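Local coordinates for dermonecrotic toxin (Pasteurella multocida, PDB 2EBF), which acts as a potent mitogen and bone-resorbing toxin of Pasteurella multocida, associated with progressive atrophic rhinitis in pigs, at residues 271-285 with 425-437. Sequence-based numbering, arbitrary orientation.
Sequences FYSISPYSNQVGGPY and KTLDAMLFNLDKG
Tyr-277 lays one face of its ring over Lys-436, whose CA sits 3.8 Å from the ring centroid, 18° off the normal, in a CH-pi contact. The lysine chain runs beside the tyrosine in the same direction, and Lys-436 CG lies 3.6 Å from Tyr-277 CZ. Tyr-285 has Pro-284 CB over one face, toward the rim, while at its edge lie Asp-428 OD2, Phe-432 CD1 and Lys-425 CD. Tyr-285 OH donates to Asp-428 OD2 at 2.6 Å, on the anti lone pair, with ring and carboxylate planes 69° apart. Asp-428 CG stands opposite the backbone N (chi1 -171°), bringing OD2 to that hydroxyl, while OD1 pairs with Arg-444, which also makes a cation-pi contact with Phe-432. Pro-284 CG meets the Phe-432 ring at CE1, 3.7 Å away. Further along, Ser-273 CB packs against Ala-429 CB at 4.0 Å and Met-430 CG, and a water donates to both Tyr-272 O and Met-430 O. The Asn-433 amide fits between Ser-275 and Ser-278. Ser-275 OG accepts from Tyr-277 N, making an ST turn. The contact thus seats the loop after helix 267-273 along helix 425-434 within the toxin's C2 region, with Tyr-277 covering the Schellman motif that ends the helix, in which Gly-437 N bonds Phe-432 O and Lys-436 is the C-prime residue.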
ATOM      1  N   PHE A 271      -6.375 -11.686  21.681  1.00 35.15           N
ATOM      2  CA  PHE A 271      -5.637 -12.927  21.455  1.00 35.68           C
ATOM      3  C   PHE A 271      -4.293 -12.971  22.183  1.00 35.86           C
ATOM      4  O   PHE A 271      -3.906 -14.016  22.712  1.00 36.09           O
ATOM      5  CB  PHE A 271      -5.419 -13.166  19.962  1.00 35.76           C
ATOM      6  CG  PHE A 271      -4.686 -14.441  19.651  1.00 36.36           C
ATOM      7  CD1 PHE A 271      -5.388 -15.617  19.399  1.00 37.71           C
ATOM      8  CD2 PHE A 271      -3.296 -14.470  19.613  1.00 37.31           C
ATOM      9  CE1 PHE A 271      -4.717 -16.801  19.110  1.00 38.37           C
ATOM     10  CE2 PHE A 271      -2.611 -15.651  19.326  1.00 38.87           C
ATOM     11  CZ  PHE A 271      -3.329 -16.820  19.072  1.00 38.24           C
ATOM     12  N   TYR A 272      -3.587 -11.844  22.198  1.00 35.85           N
ATOM     13  CA  TYR A 272      -2.248 -11.789  22.796  1.00 35.91           C
ATOM     14  C   TYR A 272      -2.244 -11.441  24.285  1.00 36.40           C
ATOM     15  O   TYR A 272      -1.213 -11.563  24.945  1.00 36.67           O
ATOM     16  CB  TYR A 272      -1.328 -10.855  21.990  1.00 35.13           C
ATOM     17  CG  TYR A 272      -0.822 -11.506  20.721  1.00 34.96           C
ATOM     18  CD1 TYR A 272      -1.252 -11.077  19.457  1.00 33.32           C
ATOM     19  CD2 TYR A 272       0.063 -12.583  20.786  1.00 34.64           C
ATOM     20  CE1 TYR A 272      -0.786 -11.701  18.294  1.00 33.29           C
ATOM     21  CE2 TYR A 272       0.524 -13.211  19.634  1.00 34.89           C
ATOM     22  CZ  TYR A 272       0.098 -12.768  18.395  1.00 34.06           C
ATOM     23  OH  TYR A 272       0.578 -13.404  17.275  1.00 34.26           O
ATOM     24  N   SER A 273      -3.393 -11.032  24.811  1.00 37.05           N
ATOM     25  CA  SER A 273      -3.524 -10.731  26.234  1.00 37.92           C
ATOM     26  C   SER A 273      -4.409 -11.733  26.993  1.00 38.39           C
ATOM     27  O   SER A 273      -4.501 -11.667  28.221  1.00 38.42           O
ATOM     28  CB  SER A 273      -4.020  -9.290  26.451  1.00 37.64           C
ATOM     29  OG  SER A 273      -5.303  -9.086  25.874  1.00 39.04           O
ATOM     30  N   ILE A 274      -5.044 -12.659  26.272  1.00 38.77           N
ATOM     31  CA  ILE A 274      -5.958 -13.627  26.892  1.00 39.62           C
ATOM     32  C   ILE A 274      -5.641 -15.075  26.486  1.00 40.26           C
ATOM     33  O   ILE A 274      -5.792 -15.451  25.320  1.00 40.07           O
ATOM     34  CB  ILE A 274      -7.448 -13.277  26.609  1.00 39.46           C
ATOM     35  CG1 ILE A 274      -7.803 -11.904  27.193  1.00 39.35           C
ATOM     36  CG2 ILE A 274      -8.374 -14.347  27.169  1.00 39.48           C
ATOM     37  CD1 ILE A 274      -9.078 -11.285  26.629  1.00 39.58           C
ATOM     38  N   SER A 275      -5.196 -15.871  27.464  1.00 40.87           N
ATOM     39  CA  SER A 275      -4.869 -17.290  27.262  1.00 41.57           C
ATOM     40  C   SER A 275      -4.686 -17.981  28.620  1.00 42.37           C
ATOM     41  O   SER A 275      -4.717 -17.308  29.651  1.00 42.23           O
ATOM     42  CB  SER A 275      -3.596 -17.439  26.423  1.00 41.57           C
ATOM     43  OG  SER A 275      -2.447 -17.304  27.235  1.00 41.36           O
ATOM     44  N   PRO A 276      -4.494 -19.322  28.634  1.00 43.23           N
ATOM     45  CA  PRO A 276      -4.178 -19.998  29.904  1.00 44.05           C
ATOM     46  C   PRO A 276      -2.958 -19.418  30.630  1.00 44.52           C
ATOM     47  O   PRO A 276      -2.894 -19.491  31.859  1.00 44.76           O
ATOM     48  CB  PRO A 276      -3.913 -21.454  29.484  1.00 44.13           C
ATOM     49  CG  PRO A 276      -3.738 -21.421  27.986  1.00 43.95           C
ATOM     50  CD  PRO A 276      -4.593 -20.288  27.523  1.00 43.55           C
ATOM     51  N   TYR A 277      -2.018 -18.837  29.879  1.00 45.16           N
ATOM     52  CA  TYR A 277      -0.805 -18.243  30.458  1.00 45.66           C
ATOM     53  C   TYR A 277      -1.095 -17.030  31.336  1.00 45.49           C
ATOM     54  O   TYR A 277      -0.401 -16.799  32.327  1.00 45.63           O
ATOM     55  CB  TYR A 277       0.182 -17.827  29.365  1.00 46.05           C
ATOM     56  CG  TYR A 277       0.705 -18.949  28.502  1.00 46.98           C
ATOM     57  CD1 TYR A 277       0.669 -18.847  27.111  1.00 47.70           C
ATOM     58  CD2 TYR A 277       1.249 -20.104  29.066  1.00 47.35           C
ATOM     59  CE1 TYR A 277       1.160 -19.866  26.301  1.00 48.53           C
ATOM     60  CE2 TYR A 277       1.741 -21.133  28.263  1.00 47.90           C
ATOM     61  CZ  TYR A 277       1.691 -21.006  26.883  1.00 48.12           C
ATOM     62  OH  TYR A 277       2.174 -22.013  26.078  1.00 48.74           O
ATOM     63  N   SER A 278      -2.107 -16.254  30.958  1.00 45.33           N
ATOM     64  CA  SER A 278      -2.462 -15.031  31.674  1.00 45.09           C
ATOM     65  C   SER A 278      -3.768 -15.178  32.446  1.00 45.25           C
ATOM     66  O   SER A 278      -4.114 -14.321  33.263  1.00 45.21           O
ATOM     67  CB  SER A 278      -2.573 -13.859  30.695  1.00 45.08           C
ATOM     68  OG  SER A 278      -3.572 -14.106  29.724  1.00 44.04           O
ATOM     69  N   ASN A 279      -4.488 -16.266  32.178  1.00 45.21           N
ATOM     70  CA  ASN A 279      -5.826 -16.451  32.717  1.00 45.48           C
ATOM     71  C   ASN A 279      -6.076 -17.845  33.290  1.00 45.52           C
ATOM     72  O   ASN A 279      -6.490 -18.761  32.582  1.00 45.53           O
ATOM     73  CB  ASN A 279      -6.879 -16.092  31.662  1.00 45.49           C
ATOM     74  CG  ASN A 279      -6.746 -14.664  31.171  1.00 45.43           C
ATOM     75  OD1 ASN A 279      -7.164 -13.715  31.836  1.00 45.45           O
ATOM     76  ND2 ASN A 279      -6.150 -14.506  30.004  1.00 45.78           N
ATOM     77  N   GLN A 280      -5.819 -17.991  34.584  1.00 45.52           N
ATOM     78  CA  GLN A 280      -6.071 -19.248  35.271  1.00 45.62           C
ATOM     79  C   GLN A 280      -6.834 -19.009  36.567  1.00 45.14           C
ATOM     80  O   GLN A 280      -6.777 -17.915  37.131  1.00 44.92           O
ATOM     81  CB  GLN A 280      -4.762 -20.013  35.525  1.00 45.93           C
ATOM     82  CG  GLN A 280      -3.745 -19.304  36.420  1.00 47.77           C
ATOM     83  CD  GLN A 280      -2.766 -18.437  35.646  1.00 49.79           C
ATOM     84  OE1 GLN A 280      -2.418 -18.739  34.504  1.00 51.19           O
ATOM     85  NE2 GLN A 280      -2.300 -17.361  36.276  1.00 50.02           N
ATOM     86  N   VAL A 281      -7.562 -20.028  37.021  1.00 44.63           N
ATOM     87  CA  VAL A 281      -8.222 -19.974  38.325  1.00 44.14           C
ATOM     88  C   VAL A 281      -7.185 -19.613  39.401  1.00 43.65           C
ATOM     89  O   VAL A 281      -6.149 -20.274  39.523  1.00 43.44           O
ATOM     90  CB  VAL A 281      -8.957 -21.305  38.674  1.00 44.27           C
ATOM     91  CG1 VAL A 281      -9.597 -21.225  40.052  1.00 44.27           C
ATOM     92  CG2 VAL A 281     -10.016 -21.634  37.616  1.00 44.15           C
ATOM     93  N   GLY A 282      -7.459 -18.541  40.143  1.00 43.18           N
ATOM     94  CA  GLY A 282      -6.563 -18.070  41.198  1.00 43.07           C
ATOM     95  C   GLY A 282      -5.397 -17.233  40.698  1.00 42.89           C
ATOM     96  O   GLY A 282      -4.562 -16.783  41.490  1.00 42.85           O
ATOM     97  N   GLY A 283      -5.340 -17.022  39.385  1.00 42.61           N
ATOM     98  CA  GLY A 283      -4.303 -16.192  38.777  1.00 42.55           C
ATOM     99  C   GLY A 283      -4.611 -14.710  38.911  1.00 42.36           C
ATOM    100  O   GLY A 283      -5.688 -14.347  39.397  1.00 42.34           O
ATOM    101  N   PRO A 284      -3.671 -13.841  38.479  1.00 42.21           N
ATOM    102  CA  PRO A 284      -3.842 -12.381  38.563  1.00 42.16           C
ATOM    103  C   PRO A 284      -5.054 -11.851  37.788  1.00 42.33           C
ATOM    104  O   PRO A 284      -5.677 -10.875  38.212  1.00 42.36           O
ATOM    105  CB  PRO A 284      -2.539 -11.830  37.972  1.00 41.93           C
ATOM    106  CG  PRO A 284      -1.929 -12.959  37.222  1.00 41.99           C
ATOM    107  CD  PRO A 284      -2.370 -14.212  37.892  1.00 42.07           C
ATOM    108  N   TYR A 285      -5.393 -12.493  36.675  1.00 42.19           N
ATOM    109  CA  TYR A 285      -6.547 -12.059  35.880  1.00 42.59           C
ATOM    110  C   TYR A 285      -7.666 -13.104  35.818  1.00 43.10           C
ATOM    111  O   TYR A 285      -8.674 -12.925  35.111  1.00 43.29           O
ATOM    112  CB  TYR A 285      -6.088 -11.575  34.493  1.00 41.82           C
ATOM    113  CG  TYR A 285      -5.068 -10.449  34.590  1.00 41.18           C
ATOM    114  CD1 TYR A 285      -3.732 -10.653  34.245  1.00 40.27           C
ATOM    115  CD2 TYR A 285      -5.440  -9.188  35.069  1.00 40.79           C
ATOM    116  CE1 TYR A 285      -2.792  -9.618  34.353  1.00 39.56           C
ATOM    117  CE2 TYR A 285      -4.512  -8.156  35.180  1.00 40.24           C
ATOM    118  CZ  TYR A 285      -3.197  -8.378  34.817  1.00 39.57           C
ATOM    119  OH  TYR A 285      -2.297  -7.357  34.938  1.00 39.17           O
ATOM    120  N   LYS A 425      -2.150  -2.985  32.852  1.00 38.71           N
ATOM    121  CA  LYS A 425      -2.684  -4.342  33.001  1.00 38.18           C
ATOM    122  C   LYS A 425      -2.649  -5.143  31.694  1.00 37.17           C
ATOM    123  O   LYS A 425      -2.318  -6.332  31.699  1.00 37.34           O
ATOM    124  CB  LYS A 425      -4.106  -4.327  33.593  1.00 38.45           C
ATOM    125  CG  LYS A 425      -4.252  -3.674  34.978  1.00 39.17           C
ATOM    126  CD  LYS A 425      -3.631  -4.510  36.099  1.00 40.87           C
ATOM    127  CE  LYS A 425      -3.735  -3.814  37.467  1.00 40.88           C
ATOM    128  NZ  LYS A 425      -5.148  -3.704  37.954  1.00 41.44           N
ATOM    129  N   THR A 426      -2.994  -4.496  30.583  1.00 36.06           N
ATOM    130  CA  THR A 426      -2.930  -5.145  29.263  1.00 35.18           C
ATOM    131  C   THR A 426      -1.498  -5.544  28.918  1.00 34.33           C
ATOM    132  O   THR A 426      -1.235  -6.684  28.524  1.00 34.09           O
ATOM    133  CB  THR A 426      -3.520  -4.253  28.152  1.00 35.37           C
ATOM    134  OG1 THR A 426      -4.863  -3.900  28.501  1.00 36.06           O
ATOM    135  CG2 THR A 426      -3.530  -4.985  26.809  1.00 34.76           C
ATOM    136  N   LEU A 427      -0.577  -4.604  29.094  1.00 33.64           N
ATOM    137  CA  LEU A 427       0.855  -4.886  28.996  1.00 32.98           C
ATOM    138  C   LEU A 427       1.257  -6.089  29.867  1.00 32.75           C
ATOM    139  O   LEU A 427       1.892  -7.038  29.381  1.00 32.18           O
ATOM    140  CB  LEU A 427       1.660  -3.633  29.369  1.00 32.92           C
ATOM    141  CG  LEU A 427       3.198  -3.709  29.404  1.00 33.05           C
ATOM    142  CD1 LEU A 427       3.767  -4.098  28.038  1.00 32.07           C
ATOM    143  CD2 LEU A 427       3.803  -2.398  29.903  1.00 33.10           C
ATOM    144  N   ASP A 428       0.851  -6.061  31.138  1.00 32.53           N
ATOM    145  CA  ASP A 428       1.156  -7.126  32.094  1.00 32.44           C
ATOM    146  C   ASP A 428       0.656  -8.480  31.595  1.00 32.28           C
ATOM    147  O   ASP A 428       1.399  -9.468  31.607  1.00 32.28           O
ATOM    148  CB  ASP A 428       0.546  -6.792  33.464  1.00 32.66           C
ATOM    149  CG  ASP A 428       1.004  -7.736  34.566  1.00 33.08           C
ATOM    150  OD1 ASP A 428       2.191  -8.139  34.581  1.00 33.50           O
ATOM    151  OD2 ASP A 428       0.170  -8.074  35.433  1.00 32.55           O
ATOM    152  N   ALA A 429      -0.597  -8.513  31.141  1.00 32.04           N
ATOM    153  CA  ALA A 429      -1.191  -9.721  30.586  1.00 31.94           C
ATOM    154  C   ALA A 429      -0.420 -10.191  29.361  1.00 32.09           C
ATOM    155  O   ALA A 429      -0.152 -11.390  29.200  1.00 31.86           O
ATOM    156  CB  ALA A 429      -2.645  -9.474  30.222  1.00 32.07           C
ATOM    157  N   MET A 430      -0.060  -9.242  28.498  1.00 32.25           N
ATOM    158  CA  MET A 430       0.692  -9.569  27.288  1.00 32.82           C
ATOM    159  C   MET A 430       2.070 -10.147  27.626  1.00 32.59           C
ATOM    160  O   MET A 430       2.515 -11.120  26.994  1.00 32.24           O
ATOM    161  CB  MET A 430       0.792  -8.355  26.360  1.00 32.61           C
ATOM    162  CG  MET A 430      -0.528  -8.001  25.669  1.00 33.20           C
ATOM    163  SD  MET A 430      -0.272  -6.818  24.334  1.00 34.15           S
ATOM    164  CE  MET A 430      -1.919  -6.623  23.663  1.00 33.58           C
ATOM    165  N   LEU A 431       2.723  -9.581  28.638  1.00 32.70           N
ATOM    166  CA  LEU A 431       4.000 -10.129  29.127  1.00 33.21           C
ATOM    167  C   LEU A 431       3.868 -11.562  29.638  1.00 33.68           C
ATOM    168  O   LEU A 431       4.709 -12.408  29.326  1.00 33.50           O
ATOM    169  CB  LEU A 431       4.633  -9.236  30.200  1.00 33.21           C
ATOM    170  CG  LEU A 431       5.121  -7.845  29.769  1.00 32.62           C
ATOM    171  CD1 LEU A 431       5.518  -7.022  30.984  1.00 31.98           C
ATOM    172  CD2 LEU A 431       6.274  -7.908  28.761  1.00 31.97           C
ATOM    173  N   PHE A 432       2.807 -11.837  30.403  1.00 34.72           N
ATOM    174  CA  PHE A 432       2.533 -13.197  30.869  1.00 35.40           C
ATOM    175  C   PHE A 432       2.426 -14.173  29.715  1.00 35.88           C
ATOM    176  O   PHE A 432       2.944 -15.290  29.788  1.00 35.97           O
ATOM    177  CB  PHE A 432       1.248 -13.259  31.701  1.00 36.10           C
ATOM    178  CG  PHE A 432       1.471 -13.071  33.163  1.00 36.38           C
ATOM    179  CD1 PHE A 432       0.767 -12.105  33.864  1.00 37.87           C
ATOM    180  CD2 PHE A 432       2.409 -13.849  33.841  1.00 38.07           C
ATOM    181  CE1 PHE A 432       0.974 -11.924  35.228  1.00 37.33           C
ATOM    182  CE2 PHE A 432       2.633 -13.673  35.207  1.00 38.93           C
ATOM    183  CZ  PHE A 432       1.905 -12.713  35.904  1.00 38.21           C
ATOM    184  N   ASN A 433       1.745 -13.744  28.654  1.00 36.03           N
ATOM    185  CA  ASN A 433       1.618 -14.546  27.456  1.00 36.55           C
ATOM    186  C   ASN A 433       2.952 -14.798  26.777  1.00 36.84           C
ATOM    187  O   ASN A 433       3.277 -15.942  26.455  1.00 36.96           O
ATOM    188  CB  ASN A 433       0.643 -13.893  26.491  1.00 36.57           C
ATOM    189  CG  ASN A 433      -0.775 -14.246  26.805  1.00 37.40           C
ATOM    190  OD1 ASN A 433      -1.402 -13.656  27.687  1.00 37.48           O
ATOM    191  ND2 ASN A 433      -1.298 -15.226  26.090  1.00 38.74           N
ATOM    192  N   LEU A 434       3.720 -13.726  26.571  1.00 37.44           N
ATOM    193  CA  LEU A 434       5.069 -13.814  26.009  1.00 37.95           C
ATOM    194  C   LEU A 434       6.001 -14.720  26.813  1.00 38.69           C
ATOM    195  O   LEU A 434       6.767 -15.499  26.239  1.00 38.99           O
ATOM    196  CB  LEU A 434       5.694 -12.420  25.895  1.00 37.64           C
ATOM    197  CG  LEU A 434       5.255 -11.515  24.744  1.00 37.25           C
ATOM    198  CD1 LEU A 434       5.987 -10.185  24.808  1.00 36.35           C
ATOM    199  CD2 LEU A 434       5.483 -12.200  23.392  1.00 36.18           C
ATOM    200  N   ASP A 435       5.934 -14.608  28.138  1.00 39.55           N
ATOM    201  CA  ASP A 435       6.797 -15.378  29.029  1.00 40.46           C
ATOM    202  C   ASP A 435       6.206 -16.741  29.401  1.00 41.52           C
ATOM    203  O   ASP A 435       6.691 -17.401  30.324  1.00 41.63           O
ATOM    204  CB  ASP A 435       7.130 -14.559  30.283  1.00 40.18           C
ATOM    205  CG  ASP A 435       8.141 -13.450  30.009  1.00 39.62           C
ATOM    206  OD1 ASP A 435       8.099 -12.414  30.705  1.00 38.22           O
ATOM    207  OD2 ASP A 435       8.979 -13.617  29.099  1.00 38.05           O
ATOM    208  N   LYS A 436       5.176 -17.164  28.662  1.00 42.62           N
ATOM    209  CA  LYS A 436       4.459 -18.417  28.925  1.00 43.82           C
ATOM    210  C   LYS A 436       4.039 -18.579  30.395  1.00 44.39           C
ATOM    211  O   LYS A 436       4.160 -19.666  30.967  1.00 44.71           O
ATOM    212  CB  LYS A 436       5.276 -19.631  28.456  1.00 43.93           C
ATOM    213  CG  LYS A 436       5.132 -19.968  26.983  1.00 45.23           C
ATOM    214  CD  LYS A 436       6.271 -19.419  26.152  1.00 47.06           C
ATOM    215  CE  LYS A 436       6.132 -19.867  24.695  1.00 48.65           C
ATOM    216  NZ  LYS A 436       7.371 -19.610  23.896  1.00 49.81           N
ATOM    217  N   GLY A 437       3.561 -17.492  30.997  1.00 44.89           N
ATOM    218  CA  GLY A 437       3.088 -17.505  32.384  1.00 45.65           C
ATOM    219  C   GLY A 437       4.175 -17.473  33.445  1.00 46.13           C
ATOM    220  O   GLY A 437       3.877 -17.450  34.644  1.00 46.20           O
TER
HETATM  221  O   HOH W   1       1.495 -11.355  24.311  1.00 31.57           O